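Local coordinates for envelope glycoprotein (Thogoto virus, PDB 5XEA) that probably attaches the virus to its receptor on the host cell and then induces fusion of the virion with the host membrane, at residues Y28-T34 and Y242-S248; C95-W99 and R125-K130; D102-C106 and H134-I138. All coordinates share one frame; numbering follows the deposited sequence.

Contact 1 of 3, residues Y28-T34 and Y242-S248. With NAG (2-acetamido-2-deoxy-beta-D-glucopyranose), chain F.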
# COMPACT_ATOMS: atom_id res chain seq x y z
N TYR B 28 16.55 -24.71 5.07
CA TYR B 28 17.77 -24.37 4.37
C TYR B 28 18.79 -23.76 5.32
O TYR B 28 18.46 -22.93 6.17
CB TYR B 28 17.49 -23.38 3.23
CG TYR B 28 16.91 -24.01 1.99
CD1 TYR B 28 17.01 -25.38 1.78
CD2 TYR B 28 16.25 -23.25 1.04
CE1 TYR B 28 16.47 -25.97 0.64
CE2 TYR B 28 15.72 -23.82 -0.10
CZ TYR B 28 15.83 -25.18 -0.30
OH TYR B 28 15.30 -25.76 -1.43
N SER B 29 20.04 -24.20 5.19
CA SER B 29 21.13 -23.57 5.91
C SER B 29 21.60 -22.35 5.14
O SER B 29 21.72 -22.38 3.91
CB SER B 29 22.28 -24.56 6.13
OG SER B 29 22.02 -25.39 7.25
N ALA B 30 21.86 -21.28 5.87
CA ALA B 30 22.36 -20.07 5.23
C ALA B 30 23.15 -19.26 6.24
O ALA B 30 22.96 -19.35 7.45
CB ALA B 30 21.21 -19.22 4.66
N THR B 31 24.07 -18.46 5.70
CA THR B 31 24.72 -17.41 6.46
C THR B 31 23.87 -16.15 6.35
O THR B 31 23.59 -15.68 5.25
CB THR B 31 26.13 -17.15 5.94
OG1 THR B 31 26.88 -18.37 5.92
CG2 THR B 31 26.84 -16.15 6.83
N ARG B 32 23.43 -15.64 7.49
CA ARG B 32 22.59 -14.46 7.55
C ARG B 32 23.40 -13.29 8.10
O ARG B 32 24.09 -13.44 9.11
CB ARG B 32 21.36 -14.70 8.41
CG ARG B 32 20.40 -13.55 8.36
CD ARG B 32 19.21 -13.83 9.21
NE ARG B 32 19.53 -13.69 10.62
CZ ARG B 32 18.78 -14.16 11.59
NH1 ARG B 32 17.66 -14.82 11.30
NH2 ARG B 32 19.13 -13.99 12.86
N TYR B 33 23.29 -12.14 7.45
CA TYR B 33 23.91 -10.90 7.91
C TYR B 33 22.81 -9.90 8.23
O TYR B 33 22.00 -9.56 7.36
CB TYR B 33 24.83 -10.33 6.84
CG TYR B 33 25.93 -11.25 6.39
CD1 TYR B 33 27.19 -11.21 7.00
CD2 TYR B 33 25.73 -12.16 5.36
CE1 TYR B 33 28.21 -12.06 6.58
CE2 TYR B 33 26.74 -13.00 4.94
CZ TYR B 33 27.98 -12.95 5.55
OH TYR B 33 28.99 -13.79 5.13
N THR B 34 22.76 -9.45 9.48
CA THR B 34 21.82 -8.43 9.93
C THR B 34 22.58 -7.33 10.67
O THR B 34 23.80 -7.40 10.84
CB THR B 34 20.74 -9.02 10.84
OG1 THR B 34 21.35 -9.61 11.99
CG2 THR B 34 19.91 -10.07 10.09
N TYR B 242 16.64 -5.36 5.65
CA TYR B 242 17.76 -5.27 6.58
C TYR B 242 18.61 -6.54 6.67
O TYR B 242 19.49 -6.58 7.53
CB TYR B 242 17.27 -4.94 8.00
CG TYR B 242 16.44 -3.70 8.09
CD1 TYR B 242 17.02 -2.43 7.93
CD2 TYR B 242 15.08 -3.77 8.34
CE1 TYR B 242 16.25 -1.27 8.02
CE2 TYR B 242 14.31 -2.63 8.44
CZ TYR B 242 14.89 -1.38 8.27
OH TYR B 242 14.10 -0.27 8.37
N ALA B 243 18.38 -7.56 5.86
CA ALA B 243 19.08 -8.83 6.00
C ALA B 243 19.62 -9.30 4.65
O ALA B 243 18.94 -9.16 3.62
CB ALA B 243 18.17 -9.92 6.58
N CYS B 244 20.84 -9.83 4.65
CA CYS B 244 21.37 -10.54 3.50
C CYS B 244 21.60 -12.00 3.87
O CYS B 244 21.92 -12.33 5.01
CB CYS B 244 22.66 -9.93 2.99
SG CYS B 244 22.41 -8.34 2.14
N TYR B 245 21.43 -12.87 2.87
CA TYR B 245 21.55 -14.30 3.06
C TYR B 245 22.52 -14.87 2.03
O TYR B 245 22.63 -14.37 0.90
CB TYR B 245 20.19 -15.01 2.92
CG TYR B 245 19.17 -14.56 3.94
CD1 TYR B 245 19.01 -15.23 5.14
CD2 TYR B 245 18.37 -13.45 3.69
CE1 TYR B 245 18.08 -14.81 6.07
CE2 TYR B 245 17.43 -13.03 4.62
CZ TYR B 245 17.30 -13.72 5.80
OH TYR B 245 16.37 -13.30 6.72
N ASN B 246 23.24 -15.90 2.45
CA ASN B 246 24.06 -16.71 1.55
C ASN B 246 23.65 -18.16 1.81
O ASN B 246 24.05 -18.75 2.83
CB ASN B 246 25.55 -16.49 1.76
CG ASN B 246 26.40 -17.23 0.75
OD1 ASN B 246 26.02 -17.37 -0.41
ND2 ASN B 246 27.55 -17.70 1.19
N PHE B 247 22.82 -18.71 0.92
CA PHE B 247 22.33 -20.08 1.03
C PHE B 247 23.34 -21.02 0.39
O PHE B 247 23.85 -20.74 -0.70
CB PHE B 247 20.98 -20.23 0.33
CG PHE B 247 19.84 -19.56 1.03
CD1 PHE B 247 19.02 -20.27 1.88
CD2 PHE B 247 19.58 -18.21 0.82
CE1 PHE B 247 17.96 -19.66 2.53
CE2 PHE B 247 18.52 -17.60 1.46
CZ PHE B 247 17.71 -18.33 2.32
N SER B 248 23.62 -22.13 1.07
CA SER B 248 24.41 -23.19 0.45
C SER B 248 23.72 -23.64 -0.83
O SER B 248 22.53 -23.99 -0.82
CB SER B 248 24.57 -24.37 1.41
OG SER B 248 25.51 -25.30 0.91
C1 NAG F . 28.44 -18.43 0.33
C2 NAG F . 29.80 -17.74 0.21
C3 NAG F . 30.76 -18.60 -0.61
C4 NAG F . 30.84 -20.01 -0.04
C5 NAG F . 29.44 -20.60 0.10
C6 NAG F . 29.44 -21.94 0.80
C7 NAG F . 30.22 -15.33 0.13
C8 NAG F . 30.01 -14.06 -0.62
N2 NAG F . 29.67 -16.42 -0.39
O3 NAG F . 32.03 -17.95 -0.60
O4 NAG F . 31.60 -20.86 -0.89
O5 NAG F . 28.62 -19.73 0.88
O6 NAG F . 29.66 -21.80 2.19
O7 NAG F . 30.87 -15.36 1.18
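The Phe247 ring meets strand 28-34 in two ways: the methyl of Ala30 sits over one face, displaced toward the rim, and Tyr28 CB comes in at the edge, in the ring plane. The methyl makes a CH-pi contact, with Ala30 CB 3.9 Å from the centroid of the Phe247 ring, while Tyr28 CB lies 3.7 Å from Phe247 CD1, the two aromatic side chains crossing at roughly a right angle. Further along the same face of the sheet, Arg32 and Tyr245 run side by side in one direction. Arg32 lays its methylenes along the phenol, its CG swung opposite the backbone N (chi1 -174°), and Arg32 CD approaches Tyr245 CE1 to 3.5 Å. The polar ends continue past this contact, the guanidinium to salt bridges with Glu200 and Asp226, the phenol hydroxyl to a hydrogen bond with the same Asp226.

These pairs illustrate the register of an antiparallel sheet, in which strand 243-247 lies between strands 24-35 and 237-240. Ala30 with Phe247 and Arg32 with Tyr245 are non-hydrogen-bonded pairs; Thr31 with Asn246 and Tyr33 with Cys244 are hydrogen-bonded ones. Thr31 N gives to Asn246 O at 2.9 Å and Asn246 N returns to Thr31 O at 2.8 Å. The next hydrogen-bonded pair is closed by Tyr33 N to Cys244 O, 2.8 Å and nearly straight at 171°, and by Cys244 N to Tyr33 O at 3.0 Å.

The other face carries Thr31, Tyr33, Cys244 and Asn246. Cys244 is tied by a disulfide to Cys239 on the adjoining strand, and Asn246 ND2 is bonded covalently to NAG C1 at 1.4 Å, the first sugar of an N-linked glycan whose surroundings include Trp155.

Contact 2 of 3, residues C95-W99 and R125-K130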
# COMPACT_ATOMS: atom_id res chain seq x y z
N CYS B 95 24.01 42.58 6.64
CA CYS B 95 24.14 44.00 6.31
C CYS B 95 22.77 44.48 5.89
O CYS B 95 22.20 43.97 4.93
CB CYS B 95 25.13 44.23 5.16
SG CYS B 95 26.85 44.11 5.62
N HIS B 96 22.25 45.46 6.62
CA HIS B 96 21.00 46.11 6.27
C HIS B 96 21.31 47.50 5.72
O HIS B 96 21.71 48.39 6.47
CB HIS B 96 20.08 46.20 7.49
CG HIS B 96 18.70 46.64 7.15
ND1 HIS B 96 18.32 47.96 7.14
CD2 HIS B 96 17.59 45.93 6.82
CE1 HIS B 96 17.04 48.05 6.81
NE2 HIS B 96 16.58 46.83 6.61
N ASP B 97 21.10 47.68 4.41
CA ASP B 97 21.18 48.99 3.77
C ASP B 97 22.50 49.69 4.12
O ASP B 97 22.54 50.85 4.50
CB ASP B 97 19.97 49.86 4.15
CG ASP B 97 18.69 49.49 3.38
OD1 ASP B 97 18.67 48.44 2.70
OD2 ASP B 97 17.67 50.23 3.46
N CYS B 98 23.59 48.93 4.01
CA CYS B 98 24.93 49.46 4.26
C CYS B 98 25.41 50.19 3.01
O CYS B 98 25.72 49.56 2.00
CB CYS B 98 25.89 48.34 4.63
SG CYS B 98 25.48 47.45 6.16
N TRP B 99 25.47 51.51 3.08
CA TRP B 99 25.79 52.33 1.92
C TRP B 99 27.14 53.01 2.11
O TRP B 99 27.71 53.02 3.21
CB TRP B 99 24.70 53.36 1.64
CG TRP B 99 24.42 54.31 2.76
CD1 TRP B 99 23.51 54.15 3.76
CD2 TRP B 99 25.04 55.58 2.98
NE1 TRP B 99 23.53 55.25 4.59
CE2 TRP B 99 24.47 56.13 4.14
CE3 TRP B 99 26.04 56.30 2.31
CZ2 TRP B 99 24.85 57.39 4.65
CZ3 TRP B 99 26.43 57.54 2.82
CH2 TRP B 99 25.83 58.07 3.97
N ARG B 125 16.25 41.59 0.38
CA ARG B 125 16.21 43.05 0.27
C ARG B 125 17.26 43.51 -0.73
O ARG B 125 18.39 43.02 -0.71
CB ARG B 125 16.45 43.69 1.65
CG ARG B 125 16.29 45.21 1.69
CD ARG B 125 16.24 45.72 3.14
NE ARG B 125 16.19 47.19 3.19
CZ ARG B 125 15.07 47.90 3.25
NH1 ARG B 125 13.89 47.29 3.27
NH2 ARG B 125 15.12 49.22 3.30
N ASP B 126 16.88 44.44 -1.61
CA ASP B 126 17.86 45.02 -2.55
C ASP B 126 17.67 46.53 -2.68
O ASP B 126 17.66 47.09 -3.78
CB ASP B 126 17.80 44.33 -3.91
CG ASP B 126 16.43 44.40 -4.57
OD1 ASP B 126 15.55 45.15 -4.08
OD2 ASP B 126 16.26 43.70 -5.60
N ALA B 127 17.55 47.20 -1.54
CA ALA B 127 17.38 48.65 -1.53
C ALA B 127 18.59 49.35 -2.16
O ALA B 127 19.72 48.86 -2.12
CB ALA B 127 17.17 49.14 -0.10
N ASN B 128 18.32 50.53 -2.75
CA ASN B 128 19.30 51.31 -3.50
C ASN B 128 18.89 52.78 -3.43
O ASN B 128 18.79 53.44 -4.46
CB ASN B 128 19.33 50.84 -4.96
CG ASN B 128 20.55 51.33 -5.75
OD1 ASN B 128 21.57 51.72 -5.19
ND2 ASN B 128 20.44 51.26 -7.08
N TRP B 129 18.60 53.29 -2.23
CA TRP B 129 17.93 54.58 -2.13
C TRP B 129 18.89 55.75 -1.90
O TRP B 129 18.43 56.89 -1.80
CB TRP B 129 16.87 54.57 -1.01
CG TRP B 129 17.31 53.94 0.27
CD1 TRP B 129 17.01 52.68 0.72
CD2 TRP B 129 18.10 54.55 1.30
NE1 TRP B 129 17.57 52.47 1.95
CE2 TRP B 129 18.25 53.60 2.33
CE3 TRP B 129 18.72 55.81 1.44
CZ2 TRP B 129 18.98 53.85 3.49
CZ3 TRP B 129 19.44 56.06 2.60
CH2 TRP B 129 19.57 55.09 3.60
N LYS B 130 20.20 55.48 -1.83
CA LYS B 130 21.21 56.49 -1.53
C LYS B 130 21.83 56.95 -2.85
O LYS B 130 22.74 56.32 -3.37
CB LYS B 130 22.26 55.93 -0.57
CG LYS B 130 23.20 57.01 -0.03
CD LYS B 130 22.50 57.89 0.98
CE LYS B 130 23.40 59.04 1.45
NZ LYS B 130 22.74 59.83 2.52
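Asp97 turns its carboxylate toward loop 125-130 by placing CG anti to its own carbonyl carbon (chi1 -77°), and Arg125 comes to meet it with a chain extended from CG to NE. The guanidinium grips the acid side-on: Arg125 NE donates to Asp97 OD1 at 2.8 Å, and Arg125 NH2 to Asp97 OD2 at 2.7 Å. Both oxygens lie close to the guanidinium plane, although that plane is turned 37° from the carboxylate.

Asp97 OD2 accepts a second strong bond, from Trp129 NE1 at 2.7 Å, nearly straight. The indole N-H reaches this oxygen from the opposite face of the carboxylate to Arg125 NH2, which approaches on the syn side. Asn137 gives a further bond to Asp97 OD1, so the buried acid is held at both oxygens, and the positive guanidinium would be expected to favour its ionised form. His96 NE2 sits over one face of that guanidinium, toward its rim, with the two planes nearly parallel, while His96 ND1 is hydrogen-bonded to Lys445 NZ.

Beyond Asp97 the contact becomes aromatic. Lys130 bends at chi2 and passes over one face of the Trp99 indole, with Lys130 CE 3.6 Å from the centroid of the six-membered ring. Lys130 NZ stands 4.2 Å from that centroid in a cation-pi contact. Trp129 CH2 touches Trp99 CD1, with the two indole planes 61° apart. A buried salt bridge flanked by aromatic groups thus joins the irregular 125-130 loop to the corner at His96 and Asp97 and the last residue, Trp99, of strand 95-99, within the gp64-type fold.

Contact 3 of 3, residues D102-C106 and H134-I138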
# COMPACT_ATOMS: atom_id res chain seq x y z
N ASP B 102 30.57 51.47 3.89
CA ASP B 102 30.11 50.21 4.48
C ASP B 102 29.69 49.19 3.43
O ASP B 102 29.65 48.00 3.73
CB ASP B 102 28.95 50.45 5.45
CG ASP B 102 29.35 51.30 6.65
OD1 ASP B 102 30.48 51.14 7.14
OD2 ASP B 102 28.54 52.14 7.10
N SER B 103 29.39 49.61 2.19
CA SER B 103 29.06 48.64 1.14
C SER B 103 30.24 47.73 0.82
O SER B 103 30.06 46.76 0.08
CB SER B 103 28.59 49.36 -0.12
OG SER B 103 29.63 50.14 -0.69
N TYR B 104 31.42 48.03 1.35
CA TYR B 104 32.61 47.19 1.21
C TYR B 104 32.35 45.75 1.63
O TYR B 104 32.99 44.83 1.11
CB TYR B 104 33.74 47.82 2.04
CG TYR B 104 35.13 47.25 1.90
CD1 TYR B 104 35.86 47.41 0.73
CD2 TYR B 104 35.76 46.62 2.98
CE1 TYR B 104 37.16 46.93 0.61
CE2 TYR B 104 37.06 46.13 2.87
CZ TYR B 104 37.76 46.29 1.68
OH TYR B 104 39.04 45.80 1.57
N ALA B 105 31.43 45.53 2.57
CA ALA B 105 31.19 44.18 3.08
C ALA B 105 30.65 43.24 2.02
O ALA B 105 30.80 42.02 2.16
CB ALA B 105 30.22 44.23 4.26
N CYS B 106 30.01 43.76 0.97
CA CYS B 106 29.50 42.96 -0.13
C CYS B 106 30.59 42.49 -1.09
O CYS B 106 30.26 41.80 -2.05
CB CYS B 106 28.49 43.76 -0.94
SG CYS B 106 26.81 43.65 -0.36
N HIS B 134 26.79 53.45 -3.39
CA HIS B 134 26.52 52.03 -3.44
C HIS B 134 25.76 51.60 -2.19
O HIS B 134 25.88 52.22 -1.12
CB HIS B 134 27.81 51.23 -3.53
CG HIS B 134 28.60 51.51 -4.76
ND1 HIS B 134 28.58 50.68 -5.85
CD2 HIS B 134 29.42 52.54 -5.08
CE1 HIS B 134 29.36 51.18 -6.80
NE2 HIS B 134 29.89 52.30 -6.35
N MET B 135 24.97 50.54 -2.32
CA MET B 135 24.25 50.04 -1.16
C MET B 135 24.31 48.52 -1.14
O MET B 135 24.19 47.87 -2.18
CB MET B 135 22.81 50.55 -1.14
CG MET B 135 22.12 50.30 0.21
SD MET B 135 20.56 51.16 0.40
CE MET B 135 21.16 52.80 0.82
N CYS B 136 24.55 47.97 0.04
CA CYS B 136 24.85 46.57 0.25
C CYS B 136 23.81 45.98 1.19
O CYS B 136 23.52 46.54 2.25
CB CYS B 136 26.27 46.40 0.84
SG CYS B 136 26.75 44.73 1.37
N ASN B 137 23.22 44.86 0.79
CA ASN B 137 22.37 44.09 1.69
C ASN B 137 22.85 42.66 1.68
O ASN B 137 23.00 42.06 0.60
CB ASN B 137 20.88 44.18 1.29
CG ASN B 137 20.18 45.37 1.91
OD1 ASN B 137 19.87 45.38 3.10
ND2 ASN B 137 19.92 46.40 1.09
N ILE B 138 23.12 42.12 2.86
CA ILE B 138 23.46 40.71 3.03
C ILE B 138 22.59 40.11 4.13
O ILE B 138 22.48 40.69 5.22
CB ILE B 138 24.94 40.51 3.39
CG1 ILE B 138 25.86 41.24 2.41
CG2 ILE B 138 25.28 39.00 3.47
CD1 ILE B 138 27.31 41.04 2.75
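A disulfide fastens a short 3-10 turn to a strand here: Cys106 SG and Cys136 SG are joined at 2.0 Å, with a torsion about the S-S bond of 92°, close to the relaxed right angle. Cys136 sends its sulfur out anti to the backbone N (chi1 172°), across to the end of segment 102-106, where Cys106 turns its own sulfur to meet it. The turn is held internally by backbone bonds, Cys106 N to Ser103 O and Ala105 N to Asp102 O, the latter longer at 3.3 Å.

Around the bridge the contact is one of close apolar touch. Cys136 CB packs on the turn's backbone, 3.6 Å from Ser103 CA. On the far side, Ile138 brings its branch beside the sulfur: Ile138 CG1 lies 3.8 Å from Cys106 SG, and Ile138 CD1 extends to 3.7 Å from Ala105 O.

Cys136 and Ile138 lie two apart on strand 133-156, a long strand of the large antiparallel sheet, so that they and His134 present their side chains to the turn while Met135 and Asn137 face the other way. The strand runs between 95-99 and 40-56, bonding through its backbone to both; the turn packs against 40-56 as well, where Cys106 touches Val51 and Tyr53.

At the other end, Ser103 OG sits 3.5 Å from His134 CB and finds its polar partner in the carbonyl of Gly100, just before segment 102-106. The His134 imidazole itself leads away from the turn, to meet the rings of Tyr53 and Tyr55.

Contacts 2 and 3 are neighbours, their centres about 7 Å apart, and share a sheet: strands 95-99 and 133-156 lie side by side in it, joined by a probable hydrogen bond from Cys136 N to Cys98 O. Their segments alternate along the chain, and both are nested in the loop closed by contact 1, whose centre is more than 60 Å away. Contact 3 is buried and relies on a covalent bridge with apolar packing; contact 2, partly buried, relies on a charged pair and aromatic rings. Contact 1, also partly buried, joins two strands of a different sheet through regular backbone bonds, with a glycan on one face.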